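Local coordinates for spore coat polysaccharide biosynthesis protein SpsE (Bacillus subtilis, PDB 1VLI) that probably acts as an N-acylneuraminate-9-phosphate synthase-like enzyme in making the polysaccharide of the spore coat, at residues E101-L104 / P105-Y109. Residues are numbered along the deposited sequence; the frame is centred on the assembly and turned at random.
Sequences EWIL and PLLDY
P105 sits in the first turn of helix 103-112, its ring laid against the carbonyl oxygens one turn back. CG lies 3.5 Å from E101 O, and CD comes within 3.2 Å of W102 O. Without an N-H, P105 gives no backbone bond to E101 O. The next three amides keep the helical pattern, L106 N bonding to W102 O, L107 N to I103 O and D108 N to L104 O, at 2.8 to 3.0 Å. L104 CB presses on P105 CD at 3.3 Å. This is the proline-bearing N-terminal turn of an outer helix of the NeuB-family TIM barrel, between strands 60-63 and 116-118. With an alanine in place of this proline, the E101 and W102 carbonyls would probably lose the ring carbons packed against them and the turn would flex more. On the buried side, L106 swings CG beside its own N, anti to the carbonyl carbon (chi1 -77°), and CD1 approaches W102 CB obliquely to the indole, at 4.5 Å. L106 also packs on A46 and I50 of helix 43-56, while W102 rests on L43 and meets the H39 ring edge-to-face. One residue further round, I103 CG2 touches L107 CD2 at 4.3 Å; with chi1 at -92°, L107 also brings CD1 to 3.5 Å from I103 O.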
loop_
_atom_site.group_PDB
_atom_site.type_symbol
_atom_site.label_atom_id
_atom_site.label_comp_id
_atom_site.label_asym_id
_atom_site.label_seq_id
_atom_site.Cartn_x
_atom_site.Cartn_y
_atom_site.Cartn_z
ATOM N N GLU A 101 1.237 -10.357 21.106
ATOM C CA GLU A 101 0.355 -10.108 22.248
ATOM C C GLU A 101 -0.199 -8.698 22.293
ATOM O O GLU A 101 -1.061 -8.399 23.136
ATOM C CB GLU A 101 0.984 -10.499 23.594
ATOM C CG GLU A 101 2.236 -9.737 24.016
ATOM C CD GLU A 101 3.553 -10.366 23.542
ATOM O OE1 GLU A 101 3.563 -11.309 22.686
ATOM O OE2 GLU A 101 4.605 -9.888 24.042
ATOM N N TRP A 102 0.289 -7.839 21.398
ATOM C CA TRP A 102 -0.220 -6.465 21.286
ATOM C C TRP A 102 -1.554 -6.385 20.563
ATOM O O TRP A 102 -2.365 -5.530 20.879
ATOM C CB TRP A 102 0.750 -5.586 20.512
ATOM C CG TRP A 102 1.952 -5.101 21.245
ATOM C CD1 TRP A 102 2.494 -5.610 22.403
ATOM C CD2 TRP A 102 2.809 -4.027 20.843
ATOM N NE1 TRP A 102 3.621 -4.902 22.747
ATOM C CE2 TRP A 102 3.837 -3.925 21.803
ATOM C CE3 TRP A 102 2.820 -3.145 19.759
ATOM C CZ2 TRP A 102 4.856 -2.965 21.710
ATOM C CZ3 TRP A 102 3.827 -2.197 19.673
ATOM C CH2 TRP A 102 4.830 -2.116 20.639
ATOM N N ILE A 103 -1.774 -7.293 19.618
ATOM C CA ILE A 103 -2.761 -7.136 18.551
ATOM C C ILE A 103 -4.225 -7.051 19.004
ATOM O O ILE A 103 -4.925 -6.098 18.639
ATOM C CB ILE A 103 -2.538 -8.219 17.454
ATOM C CG1 ILE A 103 -1.098 -8.150 16.907
ATOM C CG2 ILE A 103 -3.555 -8.083 16.330
ATOM C CD1 ILE A 103 -0.704 -6.816 16.185
ATOM N N LEU A 104 -4.698 -8.013 19.788
ATOM C CA LEU A 104 -6.074 -7.933 20.333
ATOM C C LEU A 104 -6.309 -6.652 21.159
ATOM O O LEU A 104 -7.273 -5.917 20.881
ATOM C CB LEU A 104 -6.486 -9.214 21.089
ATOM C CG LEU A 104 -6.457 -10.478 20.195
ATOM C CD1 LEU A 104 -7.066 -11.701 20.872
ATOM C CD2 LEU A 104 -7.127 -10.253 18.826
ATOM N N PRO A 105 -5.428 -6.359 22.134
ATOM C CA PRO A 105 -5.463 -5.062 22.840
ATOM C C PRO A 105 -5.483 -3.840 21.912
ATOM O O PRO A 105 -6.324 -2.966 22.113
ATOM C CB PRO A 105 -4.185 -5.082 23.680
ATOM C CG PRO A 105 -3.947 -6.529 23.925
ATOM C CD PRO A 105 -4.365 -7.236 22.669
ATOM N N LEU A 106 -4.586 -3.749 20.925
ATOM C CA LEU A 106 -4.663 -2.587 20.019
ATOM C C LEU A 106 -6.035 -2.488 19.365
ATOM O O LEU A 106 -6.654 -1.415 19.370
ATOM C CB LEU A 106 -3.582 -2.605 18.946
ATOM C CG LEU A 106 -2.164 -2.193 19.334
ATOM C CD1 LEU A 106 -1.278 -2.393 18.130
ATOM C CD2 LEU A 106 -2.079 -0.750 19.832
ATOM N N LEU A 107 -6.514 -3.612 18.831
ATOM C CA LEU A 107 -7.804 -3.674 18.137
ATOM C C LEU A 107 -8.937 -3.259 19.054
ATOM O O LEU A 107 -9.768 -2.425 18.699
ATOM C CB LEU A 107 -8.018 -5.068 17.520
ATOM C CG LEU A 107 -7.543 -5.230 16.055
ATOM C CD1 LEU A 107 -6.194 -4.552 15.741
ATOM C CD2 LEU A 107 -7.528 -6.692 15.643
ATOM N N ASP A 108 -8.950 -3.818 20.263
ATOM C CA ASP A 108 -9.852 -3.350 21.286
ATOM C C ASP A 108 -9.766 -1.845 21.528
ATOM O O ASP A 108 -10.781 -1.174 21.647
ATOM C CB ASP A 108 -9.559 -4.082 22.576
ATOM C CG ASP A 108 -10.634 -5.068 22.925
ATOM O OD1 ASP A 108 -11.818 -4.641 22.986
ATOM O OD2 ASP A 108 -10.382 -6.271 23.179
ATOM N N TYR A 109 -8.560 -1.315 21.628
ATOM C CA TYR A 109 -8.406 0.085 21.959
ATOM C C TYR A 109 -8.830 0.999 20.807
ATOM O O TYR A 109 -9.334 2.101 21.033
ATOM C CB TYR A 109 -6.974 0.375 22.383
ATOM C CG TYR A 109 -6.823 1.712 23.058
ATOM C CD1 TYR A 109 -7.498 1.986 24.245
ATOM C CD2 TYR A 109 -6.015 2.709 22.509
ATOM C CE1 TYR A 109 -7.378 3.215 24.880
ATOM C CE2 TYR A 109 -5.874 3.939 23.140
ATOM C CZ TYR A 109 -6.562 4.181 24.336
ATOM O OH TYR A 109 -6.461 5.392 24.973
#